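Local coordinates for protein acylphosphatase (Coxiella burnetii, PDB 3TRG) that catalyses the hydrolysis of acyl phosphates to a carboxylate and inorganic phosphate, at residues 43-46 with 52-55; 28-33 with 67-72. All blocks are in the same frame, centred on the assembly; numbering follows the deposited sequence.

Contact 1 (43-46 with 52-55); sequences WVKN and VELV
Trp43 and Val55 pair across the beta hairpin of strands 41-46 and 52-57, which run antiparallel in the acylphosphatase alpha/beta sandwich. They form a hydrogen-bonded pair: Trp43 N reaches Val55 O at 3.0 Å, and Val55 N returns the bond to Trp43 O. Lys45 and Glu53 make the second such pair, with Lys45 N to Glu53 O at 2.8 Å and the nearly straight return bond from Glu53 N to Lys45 O at an N-H...O angle of 169°.

The side bearing Val44, Leu54 and Val52 lies under helix 27-37 and is tightly packed. The non-hydrogen-bonded pair Val44-Leu54 brings the chains close, Val44 CB sitting 4.0 Å from Leu54 CB, while the CG2 branch of Val44 reaches diagonally to Val52 CG1, next along the same face. At the hairpin end Asn46, a predicted active-site residue, lays ND2 against Val52 CG2; that amide nitrogen is hydrogen-bonded to Val22 O.

On the other side the indole end is packed just as closely. Trp43, its CG set between backbone N and carbonyl carbon (chi1 56°), folds back over strand 52-55. One face rests on Val55, whose CB makes a CH-pi contact 4.0 Å from the centroid of the five-membered ring. The six-membered ring turns its edge to Glu53, the carboxylate plane standing 76° from the ring, with Trp43 CH2 3.5 Å from Glu53 CD. Glu53 OE2 is hydrogen-bonded to His15 NE2 of strand 11-19. The loose, solvent-facing part is confined to the ends of Lys45 and Glu53, which run side by side without a direct salt bridge. A water donates to Glu53 OE1 at 2.7 Å, and the bond from Lys45 NZ to that water O is weak, at 3.4 Å.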
loop_
_atom_site.group_PDB
_atom_site.type_symbol
_atom_site.label_atom_id
_atom_site.label_comp_id
_atom_site.label_asym_id
_atom_site.label_seq_id
_atom_site.Cartn_x
_atom_site.Cartn_y
_atom_site.Cartn_z
ATOM N N TRP A 43 4.417 2.080 4.749
ATOM C CA TRP A 43 5.307 0.922 4.779
ATOM C C TRP A 43 4.642 -0.333 4.225
ATOM O O TRP A 43 3.413 -0.414 4.129
ATOM C CB TRP A 43 5.806 0.662 6.209
ATOM C CG TRP A 43 4.706 0.478 7.226
ATOM C CD1 TRP A 43 4.190 1.432 8.059
ATOM C CD2 TRP A 43 3.992 -0.735 7.514
ATOM N NE1 TRP A 43 3.201 0.885 8.849
ATOM C CE2 TRP A 43 3.061 -0.440 8.534
ATOM C CE3 TRP A 43 4.052 -2.037 7.013
ATOM C CZ2 TRP A 43 2.195 -1.403 9.058
ATOM C CZ3 TRP A 43 3.194 -2.994 7.537
ATOM C CH2 TRP A 43 2.278 -2.671 8.548
ATOM N N VAL A 44 5.463 -1.311 3.863
ATOM C CA VAL A 44 4.952 -2.575 3.347
ATOM C C VAL A 44 5.830 -3.729 3.801
ATOM O O VAL A 44 7.052 -3.605 3.869
ATOM C CB VAL A 44 4.871 -2.565 1.802
ATOM C CG1 VAL A 44 6.254 -2.339 1.180
ATOM C CG2 VAL A 44 4.256 -3.863 1.289
ATOM N N LYS A 45 5.206 -4.852 4.120
ATOM C CA LYS A 45 5.967 -6.048 4.432
ATOM C C LYS A 45 5.284 -7.282 3.868
ATOM O O LYS A 45 4.110 -7.241 3.488
ATOM C CB LYS A 45 6.174 -6.183 5.940
ATOM C CG LYS A 45 4.903 -6.481 6.702
ATOM C CD LYS A 45 5.090 -6.336 8.217
ATOM C CE LYS A 45 5.706 -7.573 8.837
ATOM N NZ LYS A 45 5.405 -7.653 10.295
ATOM N N ASN A 46 6.042 -8.367 3.793
ATOM C CA ASN A 46 5.503 -9.671 3.458
ATOM C C ASN A 46 5.383 -10.425 4.757
ATOM O O ASN A 46 6.391 -10.699 5.398
ATOM C CB ASN A 46 6.471 -10.437 2.553
ATOM C CG ASN A 46 6.204 -10.211 1.080
ATOM O OD1 ASN A 46 6.765 -9.306 0.473
ATOM N ND2 ASN A 46 5.354 -11.046 0.494
ATOM N N VAL A 52 0.565 -9.998 2.116
ATOM C CA VAL A 52 1.307 -8.746 2.116
ATOM C C VAL A 52 0.522 -7.758 2.972
ATOM O O VAL A 52 -0.709 -7.739 2.930
ATOM C CB VAL A 52 1.504 -8.207 0.685
ATOM C CG1 VAL A 52 1.914 -6.741 0.697
ATOM C CG2 VAL A 52 2.536 -9.046 -0.052
ATOM N N GLU A 53 1.221 -6.972 3.785
ATOM C CA GLU A 53 0.559 -5.993 4.635
ATOM C C GLU A 53 1.174 -4.623 4.399
ATOM O O GLU A 53 2.389 -4.495 4.286
ATOM C CB GLU A 53 0.679 -6.371 6.116
ATOM C CG GLU A 53 -0.037 -5.395 7.040
ATOM C CD GLU A 53 0.296 -5.603 8.507
ATOM O OE1 GLU A 53 1.230 -6.377 8.809
ATOM O OE2 GLU A 53 -0.379 -4.978 9.354
ATOM N N LEU A 54 0.341 -3.591 4.313
ATOM C CA LEU A 54 0.874 -2.244 4.128
ATOM C C LEU A 54 0.010 -1.176 4.779
ATOM O O LEU A 54 -1.174 -1.383 5.036
ATOM C CB LEU A 54 1.052 -1.915 2.636
ATOM C CG LEU A 54 -0.231 -1.913 1.799
ATOM C CD1 LEU A 54 -0.285 -0.661 0.941
ATOM C CD2 LEU A 54 -0.298 -3.158 0.934
ATOM N N VAL A 55 0.640 -0.042 5.067
ATOM C CA VAL A 55 -0.060 1.189 5.391
ATOM C C VAL A 55 0.350 2.220 4.347
ATOM O O VAL A 55 1.534 2.348 4.013
ATOM C CB VAL A 55 0.311 1.697 6.796
ATOM C CG1 VAL A 55 -0.147 3.143 6.986
ATOM C CG2 VAL A 55 -0.303 0.789 7.869
HETATM O O HOH W 1 2.095 -7.445 11.135
#

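Contact 2 (28-33 with 67-72); sequences RESVRK and TEWLWE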
loop_
_atom_site.group_PDB
_atom_site.type_symbol
_atom_site.label_atom_id
_atom_site.label_comp_id
_atom_site.label_asym_id
_atom_site.label_seq_id
_atom_site.Cartn_x
_atom_site.Cartn_y
_atom_site.Cartn_z
ATOM N N ARG A 28 6.982 -6.516 -2.009
ATOM C CA ARG A 28 7.314 -5.376 -1.151
ATOM C C ARG A 28 7.893 -4.223 -1.954
ATOM O O ARG A 28 7.431 -3.088 -1.860
ATOM C CB ARG A 28 8.335 -5.777 -0.079
ATOM C CG ARG A 28 7.796 -6.603 1.070
ATOM C CD ARG A 28 8.911 -6.882 2.072
ATOM N NE ARG A 28 10.174 -7.036 1.365
ATOM C CZ ARG A 28 11.336 -6.538 1.770
ATOM N NH1 ARG A 28 11.422 -5.867 2.910
ATOM N NH2 ARG A 28 12.418 -6.720 1.029
ATOM N N GLU A 29 8.929 -4.513 -2.732
ATOM C CA GLU A 29 9.593 -3.475 -3.507
ATOM C C GLU A 29 8.644 -2.820 -4.506
ATOM O O GLU A 29 8.701 -1.611 -4.717
ATOM C CB GLU A 29 10.839 -4.024 -4.210
ATOM C CG GLU A 29 11.939 -4.471 -3.244
ATOM C CD GLU A 29 11.769 -5.899 -2.763
ATOM O OE1 GLU A 29 10.751 -6.543 -3.092
ATOM O OE2 GLU A 29 12.673 -6.392 -2.054
ATOM N N SER A 30 7.758 -3.613 -5.101
ATOM C CA SER A 30 6.844 -3.096 -6.122
ATOM C C SER A 30 5.812 -2.149 -5.516
ATOM O O SER A 30 5.421 -1.159 -6.138
ATOM C CB SER A 30 6.155 -4.239 -6.884
ATOM O OG SER A 30 5.075 -4.798 -6.157
ATOM N N VAL A 31 5.379 -2.457 -4.297
ATOM C CA VAL A 31 4.447 -1.594 -3.577
ATOM C C VAL A 31 5.127 -0.267 -3.231
ATOM O O VAL A 31 4.550 0.805 -3.439
ATOM C CB VAL A 31 3.919 -2.272 -2.294
ATOM C CG1 VAL A 31 3.138 -1.281 -1.444
ATOM C CG2 VAL A 31 3.049 -3.481 -2.648
ATOM N N ARG A 32 6.358 -0.334 -2.727
ATOM C CA ARG A 32 7.093 0.891 -2.396
ATOM C C ARG A 32 7.260 1.779 -3.626
ATOM O O ARG A 32 7.047 2.991 -3.563
ATOM C CB ARG A 32 8.460 0.584 -1.778
ATOM C CG ARG A 32 9.314 1.832 -1.535
ATOM C CD ARG A 32 10.759 1.478 -1.173
ATOM N NE ARG A 32 11.387 0.712 -2.248
ATOM C CZ ARG A 32 12.411 -0.119 -2.082
ATOM N NH1 ARG A 32 12.939 -0.297 -0.877
ATOM N NH2 ARG A 32 12.903 -0.778 -3.126
ATOM N N LYS A 33 7.640 1.174 -4.748
ATOM C CA LYS A 33 7.845 1.933 -5.980
ATOM C C LYS A 33 6.543 2.559 -6.471
ATOM O O LYS A 33 6.511 3.733 -6.847
ATOM C CB LYS A 33 8.450 1.048 -7.071
ATOM C CG LYS A 33 8.788 1.791 -8.364
ATOM C CD LYS A 33 9.574 0.889 -9.310
ATOM C CE LYS A 33 9.982 1.618 -10.589
ATOM N NZ LYS A 33 8.832 1.847 -11.506
ATOM N N THR A 67 -5.011 1.040 -4.348
ATOM C CA THR A 67 -5.856 -0.096 -3.983
ATOM C C THR A 67 -6.344 -0.868 -5.209
ATOM O O THR A 67 -6.529 -2.080 -5.141
ATOM C CB THR A 67 -7.064 0.291 -3.087
ATOM O OG1 THR A 67 -7.911 1.222 -3.772
ATOM C CG2 THR A 67 -6.598 0.894 -1.769
ATOM N N GLU A 68 -6.553 -0.177 -6.326
ATOM C CA GLU A 68 -6.966 -0.872 -7.539
ATOM C C GLU A 68 -5.789 -1.645 -8.123
ATOM O O GLU A 68 -5.939 -2.782 -8.571
ATOM C CB GLU A 68 -7.550 0.086 -8.580
ATOM C CG GLU A 68 -7.915 -0.627 -9.878
ATOM C CD GLU A 68 -8.779 0.207 -10.803
ATOM O OE1 GLU A 68 -9.372 1.206 -10.340
ATOM O OE2 GLU A 68 -8.871 -0.145 -11.999
ATOM N N TRP A 69 -4.614 -1.023 -8.097
ATOM C CA TRP A 69 -3.411 -1.647 -8.625
ATOM C C TRP A 69 -3.013 -2.901 -7.842
ATOM O O TRP A 69 -2.423 -3.832 -8.398
ATOM C CB TRP A 69 -2.252 -0.645 -8.641
ATOM C CG TRP A 69 -0.963 -1.278 -9.056
ATOM C CD1 TRP A 69 -0.532 -1.498 -10.334
ATOM C CD2 TRP A 69 0.051 -1.804 -8.192
ATOM N NE1 TRP A 69 0.694 -2.121 -10.316
ATOM C CE2 TRP A 69 1.073 -2.317 -9.013
ATOM C CE3 TRP A 69 0.197 -1.882 -6.802
ATOM C CZ2 TRP A 69 2.224 -2.904 -8.491
ATOM C CZ3 TRP A 69 1.341 -2.469 -6.286
ATOM C CH2 TRP A 69 2.338 -2.972 -7.130
ATOM N N LEU A 70 -3.334 -2.930 -6.552
ATOM C CA LEU A 70 -2.957 -4.069 -5.719
ATOM C C LEU A 70 -3.616 -5.369 -6.168
ATOM O O LEU A 70 -3.148 -6.450 -5.828
ATOM C CB LEU A 70 -3.259 -3.794 -4.241
ATOM C CG LEU A 70 -2.320 -2.795 -3.559
ATOM C CD1 LEU A 70 -2.859 -2.427 -2.189
ATOM C CD2 LEU A 70 -0.896 -3.343 -3.451
ATOM N N TRP A 71 -4.699 -5.267 -6.935
ATOM C CA TRP A 71 -5.340 -6.469 -7.470
ATOM C C TRP A 71 -4.504 -7.076 -8.587
ATOM O O TRP A 71 -4.654 -8.250 -8.912
ATOM C CB TRP A 71 -6.751 -6.172 -7.979
ATOM C CG TRP A 71 -7.754 -5.980 -6.893
ATOM C CD1 TRP A 71 -8.138 -4.799 -6.333
ATOM C CD2 TRP A 71 -8.519 -7.002 -6.237
ATOM N NE1 TRP A 71 -9.089 -5.019 -5.368
ATOM C CE2 TRP A 71 -9.343 -6.363 -5.291
ATOM C CE3 TRP A 71 -8.588 -8.394 -6.362
ATOM C CZ2 TRP A 71 -10.222 -7.068 -4.467
ATOM C CZ3 TRP A 71 -9.464 -9.091 -5.544
ATOM C CH2 TRP A 71 -10.267 -8.428 -4.609
ATOM N N GLU A 72 -3.633 -6.265 -9.179
ATOM C CA GLU A 72 -2.743 -6.728 -10.236
ATOM C C GLU A 72 -1.377 -7.099 -9.670
ATOM O O GLU A 72 -0.906 -8.224 -9.838
ATOM C CB GLU A 72 -2.588 -5.664 -11.325
ATOM C CG GLU A 72 -1.635 -6.069 -12.442
ATOM C CD GLU A 72 -1.493 -5.001 -13.512
ATOM O OE1 GLU A 72 -2.138 -3.938 -13.388
ATOM O OE2 GLU A 72 -0.733 -5.224 -14.478
#
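The indole of Trp69 meets helix 27-37 with its edge, not a face: Ser30 OG lies in the ring plane at the rim of the six-membered ring, and Val31 CG2 sits near that plane beside it. Lys34, one turn on from Ser30, makes a cation-pi contact with the same indole. This is where the two helices of the acylphosphatase alpha/beta sandwich, 27-37 and 60-69, come together on one side of the sheet.

The meeting is slight, 133 Å² in all, and no hydrogen bond spans it. The nearest backbones are those of Val31 and Leu70, with CA atoms 8.1 Å apart, and the gap is bridged mainly by side chains. Trp69 supplies most of the reach: with CG anti to the backbone N (chi1 175°) the indole stretches out toward helix 27-37, and CH2 leads, 3.4 Å from Ser30 OG and also close to the carbonyl oxygen of Ser30. That hydroxyl is hydrogen-bonded to Phe27 O within its own helix, so it offers the ring a polar atom already engaged by the backbone.

Below the indole, toward the sheet, the contact turns wholly apolar. Val31 is buried, touching Phe95 of strand 95-97, while Leu70 rests on Val16 and Val82 of the sheet. The two residues therefore join a layer of aliphatic side chains between helices and strands. Val31 CG2, the branch beside the backbone N, serves both partners, lying 4.1 Å from Trp69 CZ3 and, across a near right angle between the side chains, 4.0 Å from Leu70 CD2.

How the contacts relate
From the N terminus, strand 11-19 leads into helix 27-37, which carries the first segment of contact 2. The chain then enters the sheet as strand 41-46, turns, and returns as strand 52-57; contact 1 closes this short hairpin loop. Helix 60-69 follows, and residues 67-72 come back to helix 27-37, so contact 2 closes a longer loop with contact 1 nested inside it. One contact ties two neighbouring strands; the other joins the two helices, which lie over different strands of the same sheet. The two also touch: Val31 CG1 lies 3.9 Å from Val44 CB, and Arg28 adjoins Asn46, bringing the two predicted active-site residues together.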